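Local coordinates for conserved protein (Methanosarcina mazei, PDB 2NR4) that is of unknown function but binds flavin mononucleotide in a pocket of its antiparallel beta barrel, as a two-chain flavoprotein of the DUF447 family, at residues I34-A44 / E107-E115; I26-A35 / A45-P56. One frame throughout, in Å; residues are numbered along the deposited sequence.

Interaction 1. Residues I34-A44 / E107-E115; sequences IASTGFEHPNA and EFKFPVLKE. With FMN (flavin mononucleotide), chain C.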
# COMPACT_ATOMS: atom_id res chain seq x y z
N ILE A 34 -12.35 -3.47 -2.37
CA ILE A 34 -13.66 -3.65 -1.76
C ILE A 34 -14.59 -4.16 -2.86
O ILE A 34 -14.74 -3.53 -3.90
CB ILE A 34 -14.14 -2.34 -1.17
CG1 ILE A 34 -13.21 -1.98 0.02
CG2 ILE A 34 -15.65 -2.45 -0.77
CD1 ILE A 34 -13.33 -0.58 0.45
N ALA A 35 -15.24 -5.28 -2.62
CA ALA A 35 -16.09 -5.87 -3.64
C ALA A 35 -17.50 -5.34 -3.45
O ALA A 35 -18.01 -5.42 -2.33
CB ALA A 35 -16.10 -7.35 -3.46
N SER A 36 -18.13 -4.85 -4.53
CA SER A 36 -19.57 -4.45 -4.44
C SER A 36 -20.40 -5.55 -5.09
O SER A 36 -20.03 -6.08 -6.15
CB SER A 36 -19.85 -3.10 -5.11
OG SER A 36 -19.27 -3.00 -6.40
N THR A 37 -21.54 -5.87 -4.49
CA THR A 37 -22.40 -6.93 -5.04
C THR A 37 -23.85 -6.48 -4.76
O THR A 37 -24.06 -5.54 -4.01
CB THR A 37 -22.20 -8.28 -4.32
OG1 THR A 37 -22.28 -8.13 -2.88
CG2 THR A 37 -20.88 -9.03 -4.74
N GLY A 38 -24.83 -7.19 -5.33
CA GLY A 38 -26.22 -6.97 -4.91
C GLY A 38 -26.98 -6.05 -5.82
O GLY A 38 -27.09 -4.87 -5.55
N PHE A 39 -27.48 -6.61 -6.91
CA PHE A 39 -28.39 -5.95 -7.83
C PHE A 39 -29.50 -5.24 -7.06
O PHE A 39 -29.71 -4.03 -7.25
CB PHE A 39 -28.99 -7.01 -8.78
CG PHE A 39 -28.18 -7.26 -10.03
CD1 PHE A 39 -28.16 -6.32 -11.07
CD2 PHE A 39 -27.51 -8.48 -10.21
CE1 PHE A 39 -27.42 -6.57 -12.25
CE2 PHE A 39 -26.77 -8.74 -11.38
CZ PHE A 39 -26.74 -7.78 -12.40
N GLU A 40 -30.14 -5.96 -6.13
CA GLU A 40 -31.36 -5.49 -5.46
C GLU A 40 -31.15 -4.76 -4.13
O GLU A 40 -32.06 -4.13 -3.62
CB GLU A 40 -32.28 -6.69 -5.19
CG GLU A 40 -32.83 -7.37 -6.43
CD GLU A 40 -33.68 -8.59 -6.09
OE1 GLU A 40 -34.29 -8.66 -4.97
OE2 GLU A 40 -33.74 -9.50 -6.94
N HIS A 41 -29.96 -4.88 -3.55
CA HIS A 41 -29.60 -4.17 -2.35
C HIS A 41 -28.06 -4.17 -2.34
O HIS A 41 -27.45 -5.22 -2.14
CB HIS A 41 -30.09 -4.84 -1.08
CG HIS A 41 -29.59 -4.16 0.17
ND1 HIS A 41 -30.19 -3.04 0.70
CD2 HIS A 41 -28.51 -4.40 0.94
CE1 HIS A 41 -29.52 -2.64 1.77
NE2 HIS A 41 -28.48 -3.44 1.93
N PRO A 42 -27.45 -3.01 -2.60
CA PRO A 42 -25.98 -3.01 -2.73
C PRO A 42 -25.28 -3.27 -1.42
O PRO A 42 -25.69 -2.76 -0.35
CB PRO A 42 -25.67 -1.60 -3.24
CG PRO A 42 -26.85 -0.73 -2.74
CD PRO A 42 -28.03 -1.67 -2.78
N ASN A 43 -24.20 -4.05 -1.52
CA ASN A 43 -23.41 -4.45 -0.38
C ASN A 43 -21.94 -4.27 -0.75
O ASN A 43 -21.56 -4.41 -1.93
CB ASN A 43 -23.59 -5.95 -0.16
CG ASN A 43 -22.87 -6.44 1.07
OD1 ASN A 43 -21.85 -7.17 1.00
ND2 ASN A 43 -23.37 -6.03 2.21
N ALA A 44 -21.13 -3.93 0.23
CA ALA A 44 -19.69 -3.82 -0.01
C ALA A 44 -18.95 -4.63 1.04
O ALA A 44 -19.37 -4.67 2.20
CB ALA A 44 -19.29 -2.36 0.07
N GLU A 107 -26.78 -6.15 -19.98
CA GLU A 107 -28.04 -5.49 -19.69
C GLU A 107 -28.26 -5.56 -18.18
O GLU A 107 -27.88 -6.53 -17.53
CB GLU A 107 -29.22 -6.09 -20.48
CG GLU A 107 -30.09 -7.12 -19.75
CD GLU A 107 -29.46 -8.52 -19.69
OE1 GLU A 107 -28.21 -8.62 -19.73
OE2 GLU A 107 -30.22 -9.51 -19.58
N PHE A 108 -28.88 -4.52 -17.63
CA PHE A 108 -28.96 -4.29 -16.19
C PHE A 108 -27.76 -3.46 -15.74
O PHE A 108 -26.69 -3.48 -16.35
CB PHE A 108 -29.10 -5.58 -15.35
CG PHE A 108 -30.23 -6.53 -15.78
CD1 PHE A 108 -31.47 -6.03 -16.22
CD2 PHE A 108 -30.06 -7.92 -15.70
CE1 PHE A 108 -32.49 -6.91 -16.61
CE2 PHE A 108 -31.08 -8.80 -16.08
CZ PHE A 108 -32.29 -8.29 -16.54
N LYS A 109 -28.00 -2.70 -14.69
CA LYS A 109 -26.99 -1.85 -14.11
C LYS A 109 -26.36 -2.68 -13.01
O LYS A 109 -26.85 -3.77 -12.71
CB LYS A 109 -27.67 -0.60 -13.53
CG LYS A 109 -27.52 0.66 -14.39
CD LYS A 109 -28.07 0.48 -15.79
CE LYS A 109 -27.84 1.74 -16.62
NZ LYS A 109 -28.16 1.48 -18.07
N PHE A 110 -25.25 -2.20 -12.45
CA PHE A 110 -24.64 -2.88 -11.29
C PHE A 110 -23.94 -1.86 -10.36
O PHE A 110 -23.32 -0.92 -10.84
CB PHE A 110 -23.68 -3.98 -11.79
CG PHE A 110 -23.32 -4.99 -10.74
CD1 PHE A 110 -24.22 -6.00 -10.39
CD2 PHE A 110 -22.11 -4.89 -10.06
CE1 PHE A 110 -23.93 -6.90 -9.40
CE2 PHE A 110 -21.81 -5.78 -9.05
CZ PHE A 110 -22.69 -6.79 -8.73
N PRO A 111 -24.06 -2.02 -9.04
CA PRO A 111 -23.53 -1.04 -8.11
C PRO A 111 -21.98 -1.09 -7.99
O PRO A 111 -21.41 -2.19 -7.83
CB PRO A 111 -24.12 -1.49 -6.78
CG PRO A 111 -24.30 -2.95 -6.91
CD PRO A 111 -24.72 -3.13 -8.33
N VAL A 112 -21.35 0.07 -8.07
CA VAL A 112 -19.91 0.24 -7.70
C VAL A 112 -19.85 1.37 -6.68
O VAL A 112 -20.83 2.11 -6.54
CB VAL A 112 -19.04 0.50 -8.93
CG1 VAL A 112 -19.07 -0.70 -9.90
CG2 VAL A 112 -19.41 1.81 -9.66
N LEU A 113 -18.74 1.49 -5.96
CA LEU A 113 -18.60 2.60 -5.01
C LEU A 113 -18.35 3.93 -5.71
O LEU A 113 -17.53 4.01 -6.62
CB LEU A 113 -17.48 2.34 -4.01
CG LEU A 113 -17.70 1.09 -3.14
CD1 LEU A 113 -16.47 0.88 -2.22
CD2 LEU A 113 -18.94 1.26 -2.28
N LYS A 114 -19.05 4.97 -5.26
CA LYS A 114 -18.84 6.31 -5.81
C LYS A 114 -17.43 6.81 -5.53
O LYS A 114 -16.88 7.57 -6.33
CB LYS A 114 -19.83 7.28 -5.20
CG LYS A 114 -21.23 7.08 -5.75
CD LYS A 114 -22.23 7.92 -4.95
CE LYS A 114 -22.16 9.35 -5.35
NZ LYS A 114 -23.59 9.85 -5.32
N GLU A 115 -16.88 6.36 -4.40
CA GLU A 115 -15.53 6.74 -3.97
C GLU A 115 -14.44 5.78 -4.48
O GLU A 115 -13.28 5.91 -4.11
CB GLU A 115 -15.48 6.88 -2.46
CG GLU A 115 -16.28 8.07 -1.89
CD GLU A 115 -15.95 9.43 -2.53
OE1 GLU A 115 -14.75 9.71 -2.83
OE2 GLU A 115 -16.89 10.23 -2.74
N1 FMN C . -13.54 -12.48 2.85
C2 FMN C . -13.63 -13.39 1.83
O2 FMN C . -14.59 -14.17 1.81
N3 FMN C . -12.65 -13.46 0.86
C4 FMN C . -11.58 -12.58 0.90
O4 FMN C . -10.82 -12.48 -0.06
C4A FMN C . -11.49 -11.65 1.92
N5 FMN C . -10.41 -10.77 1.99
C5A FMN C . -10.33 -9.83 3.00
C6 FMN C . -9.25 -8.93 3.04
C7 FMN C . -9.16 -7.98 4.05
C7M FMN C . -7.95 -7.09 4.09
C8 FMN C . -10.16 -7.94 5.04
C8M FMN C . -10.20 -6.85 6.05
C9 FMN C . -11.24 -8.83 5.02
C9A FMN C . -11.33 -9.78 3.98
N10 FMN C . -12.40 -10.67 3.92
C10 FMN C . -12.48 -11.61 2.90
C1' FMN C . -13.39 -10.74 5.04
C2' FMN C . -14.63 -9.95 4.64
O2' FMN C . -14.25 -8.67 4.21
C3' FMN C . -15.50 -9.79 5.86
O3' FMN C . -15.91 -11.08 6.29
C4' FMN C . -16.69 -8.88 5.57
O4' FMN C . -17.25 -8.59 6.83
C5' FMN C . -17.73 -9.55 4.67
O5' FMN C . -18.95 -8.84 4.71
P FMN C . -20.25 -9.16 3.79
O1P FMN C . -21.12 -10.12 4.63
O2P FMN C . -19.79 -9.91 2.52
O3P FMN C . -21.00 -7.84 3.57
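The F110 ring drives its edge into one face of F39, a T-shaped pair with centroids 5.0 Å apart and planes 80° from each other. It illustrates how a beta hairpin of a barrel can be held by a strand outside its sheet: 34-37 and 43-44 belong to the FMN-binding antiparallel barrel, whereas 110-113 pairs with 100-103 and runs roughly antiparallel to 34-37, at 153°, without backbone hydrogen bonds between the two. CD1 of F110 stands over the centre of the F39 ring, with CZ of F39 its nearest atom at 3.7 Å. With CG anti to the backbone N (chi1 -163°), the F110 ring is brought both to F39 and to CA of T37, which its CZ meets. Beyond F110, CE1 of F39 rests on CB of F108. P111 adds an apolar contact, CB against CB of P42 at 3.9 Å; separately, its CG lies in van der Waals contact with the carbonyl O of G38. The one hydrogen bond passing directly across runs from S36 OG to P111 O and is 2.7 Å long. At the inner end, CG2 of I34 touches CD1 of L113 at 3.7 Å, the two side chains crossing at about a right angle.

Behind this first shell the hairpin keeps its shape through paired backbone bonds between T37 and N43, and G38 has backbone angles that would jam a side chain against the preceding carbonyl. N43, an FMN-binding residue, lies on the side of the hairpin away from 107-115. N79 of the adjoining strand ties both segments: its ND2 bonds S36 OG and I34 O, while its OD1 takes the backbone N of L113.

Interaction 2. Residues I26-A35 / A45-P56; sequences IREGISEIIA and APIGIVMKGERP. With FMN (flavin mononucleotide), chain C.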
# COMPACT_ATOMS: atom_id res chain seq x y z
N ILE A 26 -6.19 -4.53 -10.72
CA ILE A 26 -6.19 -5.99 -10.58
C ILE A 26 -4.85 -6.53 -11.07
O ILE A 26 -4.67 -6.77 -12.27
CB ILE A 26 -7.38 -6.68 -11.32
CG1 ILE A 26 -8.69 -5.92 -11.05
CG2 ILE A 26 -7.49 -8.19 -10.97
CD1 ILE A 26 -9.02 -5.78 -9.60
N ARG A 27 -3.94 -6.73 -10.12
CA ARG A 27 -2.52 -6.99 -10.40
C ARG A 27 -2.15 -8.38 -9.98
O ARG A 27 -2.92 -9.08 -9.29
CB ARG A 27 -1.63 -6.06 -9.58
CG ARG A 27 -2.08 -4.64 -9.42
CD ARG A 27 -1.56 -3.80 -10.49
NE ARG A 27 -0.09 -3.85 -10.52
CZ ARG A 27 0.71 -2.95 -9.96
NH1 ARG A 27 0.19 -1.91 -9.30
NH2 ARG A 27 2.03 -3.09 -10.07
N GLU A 28 -0.92 -8.79 -10.34
CA GLU A 28 -0.43 -10.08 -9.94
C GLU A 28 -0.46 -10.24 -8.41
O GLU A 28 -0.17 -9.29 -7.69
CB GLU A 28 0.99 -10.27 -10.48
CG GLU A 28 1.43 -11.72 -10.45
CD GLU A 28 2.96 -11.85 -10.63
OE1 GLU A 28 3.64 -10.86 -11.00
OE2 GLU A 28 3.47 -12.95 -10.37
N GLY A 29 -0.78 -11.44 -7.92
CA GLY A 29 -0.85 -11.71 -6.47
C GLY A 29 -2.28 -11.46 -5.99
O GLY A 29 -3.21 -11.63 -6.78
N ILE A 30 -2.46 -11.05 -4.74
CA ILE A 30 -3.83 -10.89 -4.21
C ILE A 30 -4.01 -9.41 -3.99
O ILE A 30 -3.30 -8.82 -3.14
CB ILE A 30 -4.06 -11.71 -2.93
CG1 ILE A 30 -3.87 -13.22 -3.22
CG2 ILE A 30 -5.51 -11.51 -2.42
CD1 ILE A 30 -4.00 -14.07 -1.96
N SER A 31 -4.90 -8.81 -4.77
CA SER A 31 -5.15 -7.36 -4.75
C SER A 31 -6.30 -7.15 -3.75
O SER A 31 -7.37 -7.71 -3.93
CB SER A 31 -5.57 -6.89 -6.16
OG SER A 31 -4.51 -7.05 -7.13
N GLU A 32 -6.07 -6.36 -2.71
CA GLU A 32 -7.09 -6.15 -1.66
C GLU A 32 -7.96 -4.98 -2.06
O GLU A 32 -7.53 -3.80 -2.03
CB GLU A 32 -6.44 -5.90 -0.29
CG GLU A 32 -5.38 -6.98 0.12
CD GLU A 32 -5.98 -8.34 0.46
OE1 GLU A 32 -7.25 -8.48 0.50
OE2 GLU A 32 -5.17 -9.30 0.67
N ILE A 33 -9.19 -5.32 -2.44
CA ILE A 33 -10.13 -4.32 -2.94
C ILE A 33 -11.42 -4.37 -2.10
O ILE A 33 -11.57 -5.20 -1.23
CB ILE A 33 -10.41 -4.53 -4.43
CG1 ILE A 33 -10.78 -5.99 -4.77
CG2 ILE A 33 -9.16 -4.06 -5.27
CD1 ILE A 33 -12.20 -6.41 -4.44
N ILE A 34 -12.35 -3.47 -2.37
CA ILE A 34 -13.66 -3.65 -1.76
C ILE A 34 -14.59 -4.16 -2.86
O ILE A 34 -14.74 -3.53 -3.90
CB ILE A 34 -14.14 -2.34 -1.17
CG1 ILE A 34 -13.21 -1.98 0.02
CG2 ILE A 34 -15.65 -2.45 -0.77
CD1 ILE A 34 -13.33 -0.58 0.45
N ALA A 35 -15.24 -5.28 -2.62
CA ALA A 35 -16.09 -5.87 -3.64
C ALA A 35 -17.50 -5.34 -3.45
O ALA A 35 -18.01 -5.42 -2.33
CB ALA A 35 -16.10 -7.35 -3.46
N ALA A 45 -17.83 -5.24 0.68
CA ALA A 45 -17.01 -5.96 1.68
C ALA A 45 -15.58 -6.11 1.14
O ALA A 45 -15.42 -6.33 -0.04
CB ALA A 45 -17.60 -7.34 1.91
N PRO A 46 -14.56 -5.98 2.00
CA PRO A 46 -13.19 -6.28 1.52
C PRO A 46 -13.03 -7.72 1.07
O PRO A 46 -13.52 -8.66 1.71
CB PRO A 46 -12.30 -5.97 2.72
CG PRO A 46 -13.08 -4.95 3.45
CD PRO A 46 -14.53 -5.44 3.36
N ILE A 47 -12.38 -7.87 -0.08
CA ILE A 47 -12.17 -9.17 -0.68
C ILE A 47 -10.86 -9.11 -1.42
O ILE A 47 -10.54 -8.08 -2.00
CB ILE A 47 -13.29 -9.47 -1.73
CG1 ILE A 47 -14.67 -9.55 -1.05
CG2 ILE A 47 -13.01 -10.73 -2.50
CD1 ILE A 47 -14.91 -10.87 -0.32
N GLY A 48 -10.10 -10.20 -1.40
CA GLY A 48 -8.84 -10.25 -2.19
C GLY A 48 -9.15 -10.89 -3.54
O GLY A 48 -9.73 -11.98 -3.60
N ILE A 49 -8.87 -10.21 -4.63
CA ILE A 49 -8.96 -10.85 -5.96
C ILE A 49 -7.56 -11.41 -6.29
O ILE A 49 -6.55 -10.65 -6.19
CB ILE A 49 -9.42 -9.83 -6.99
CG1 ILE A 49 -10.91 -9.46 -6.70
CG2 ILE A 49 -9.22 -10.35 -8.44
CD1 ILE A 49 -11.43 -8.42 -7.55
N VAL A 50 -7.53 -12.69 -6.67
CA VAL A 50 -6.28 -13.44 -6.88
C VAL A 50 -5.97 -13.54 -8.35
O VAL A 50 -6.85 -13.94 -9.16
CB VAL A 50 -6.35 -14.85 -6.28
CG1 VAL A 50 -4.93 -15.51 -6.24
CG2 VAL A 50 -7.06 -14.85 -4.90
N MET A 51 -4.73 -13.19 -8.72
CA MET A 51 -4.32 -13.34 -10.10
C MET A 51 -3.00 -14.10 -10.11
O MET A 51 -2.01 -13.64 -9.54
CB MET A 51 -4.19 -11.96 -10.74
CG MET A 51 -3.61 -11.97 -12.13
SD MET A 51 -4.99 -12.12 -13.28
CE MET A 51 -5.41 -10.39 -13.25
N LYS A 52 -3.00 -15.28 -10.73
CA LYS A 52 -1.77 -16.07 -10.83
C LYS A 52 -1.56 -16.69 -12.20
O LYS A 52 -1.33 -17.88 -12.31
CB LYS A 52 -1.67 -17.13 -9.72
CG LYS A 52 -2.94 -17.94 -9.44
CD LYS A 52 -2.69 -19.14 -8.52
CE LYS A 52 -2.63 -18.74 -7.03
NZ LYS A 52 -2.45 -19.94 -6.16
N GLY A 53 -1.62 -15.87 -13.24
CA GLY A 53 -1.25 -16.33 -14.58
C GLY A 53 -2.42 -16.53 -15.52
O GLY A 53 -2.23 -16.60 -16.73
N GLU A 54 -3.63 -16.65 -14.97
CA GLU A 54 -4.80 -16.90 -15.83
C GLU A 54 -5.93 -15.89 -15.53
O GLU A 54 -5.64 -14.69 -15.34
CB GLU A 54 -5.22 -18.37 -15.72
CG GLU A 54 -4.07 -19.37 -16.07
CD GLU A 54 -3.48 -19.17 -17.48
OE1 GLU A 54 -4.26 -18.98 -18.44
OE2 GLU A 54 -2.23 -19.19 -17.63
N ARG A 55 -7.18 -16.34 -15.50
CA ARG A 55 -8.25 -15.45 -15.12
C ARG A 55 -8.13 -15.17 -13.61
O ARG A 55 -7.72 -16.06 -12.85
CB ARG A 55 -9.65 -16.03 -15.40
CG ARG A 55 -9.95 -16.27 -16.90
CD ARG A 55 -11.45 -16.57 -17.14
NE ARG A 55 -11.66 -17.02 -18.53
CZ ARG A 55 -11.82 -16.18 -19.55
NH1 ARG A 55 -11.81 -14.86 -19.33
NH2 ARG A 55 -11.96 -16.64 -20.78
N PRO A 56 -8.49 -13.94 -13.19
CA PRO A 56 -8.53 -13.69 -11.75
C PRO A 56 -9.62 -14.52 -11.13
O PRO A 56 -10.55 -14.96 -11.85
CB PRO A 56 -8.89 -12.22 -11.63
CG PRO A 56 -9.23 -11.73 -12.97
CD PRO A 56 -8.86 -12.77 -13.99
N1 FMN C . -13.54 -12.48 2.85
C2 FMN C . -13.63 -13.39 1.83
O2 FMN C . -14.59 -14.17 1.81
N3 FMN C . -12.65 -13.46 0.86
C4 FMN C . -11.58 -12.58 0.90
O4 FMN C . -10.82 -12.48 -0.06
C4A FMN C . -11.49 -11.65 1.92
N5 FMN C . -10.41 -10.77 1.99
C5A FMN C . -10.33 -9.83 3.00
C6 FMN C . -9.25 -8.93 3.04
C7 FMN C . -9.16 -7.98 4.05
C7M FMN C . -7.95 -7.09 4.09
C8 FMN C . -10.16 -7.94 5.04
C8M FMN C . -10.20 -6.85 6.05
C9 FMN C . -11.24 -8.83 5.02
C9A FMN C . -11.33 -9.78 3.98
N10 FMN C . -12.40 -10.67 3.92
C10 FMN C . -12.48 -11.61 2.90
C1' FMN C . -13.39 -10.74 5.04
C2' FMN C . -14.63 -9.95 4.64
O2' FMN C . -14.25 -8.67 4.21
C3' FMN C . -15.50 -9.79 5.86
O3' FMN C . -15.91 -11.08 6.29
C4' FMN C . -16.69 -8.88 5.57
O4' FMN C . -17.25 -8.59 6.83
C5' FMN C . -17.73 -9.55 4.67
O5' FMN C . -18.95 -8.84 4.71
P FMN C . -20.25 -9.16 3.79
O1P FMN C . -21.12 -10.12 4.63
O2P FMN C . -19.79 -9.91 2.52
O3P FMN C . -21.00 -7.84 3.57
O HOH W 1 -5.24 -9.33 -8.35
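P46 and I47, strand partners of I34 and I33, lie against the same face of the FMN isoalloxazine. CB of P46 sits under the dimethylbenzene ring, 3.7 Å from C8, while CD1 of I47 lies under the pyrimidine ring, 3.6 Å from C2. G48 N donates an almost straight bond to FMN O4 (2.7 Å, 174°), and P46 O accepts one from the ribityl O2'. From the facing strand, E32 bends at chi2 (-71°) and brings OE1 to the edge of the ring system, near its plane, 3.3 Å from FMN C6.

I47 also looks back across the hairpin, its CG1 touching CB of A35 at 3.6 Å; replacing it by an alanine would probably open a gap between A35 and the pyrimidine ring and leave that ring freer to shift. G48 has no room for a side chain, since CG2 of I30 presses on its CA. CG1 of I33 meets CD1 of I49 at 3.7 Å, and CG2 of I26 wedges between I49 and the bent end of M51.

Eight backbone hydrogen bonds join 29-35 to 45-51, and a water lies within hydrogen-bonding distance of S31 OG and I49 O. R27 salt-bridges E152 of the second subunit. With one backbone amide at O4 and one carbonyl at the ribityl O2', this hairpin of an antiparallel barrel lines an FMN pocket, in keeping with the FMN-binding clan.

Overall arrangement
From the N terminus, the chain first runs up strand 29-37, turns, and returns along 43-51. Interaction 2 closes that turn after nine intervening residues and zips most of the hairpin. Interaction 1 starts on the same two strands, nearer the turn, and closes a far longer loop of 62 residues that passes through strand 57-61, helix 65-73, strand 75-79, helix 84-92 and strand 100-103. Along the sequence the two contacts cross, since their segments alternate, and they share I34 and A35. With centres about 17 Å apart, interaction 2 builds the barrel wall beneath the flavin rings, whereas interaction 1 fastens the hairpin's phosphate end to the separate two-stranded sheet.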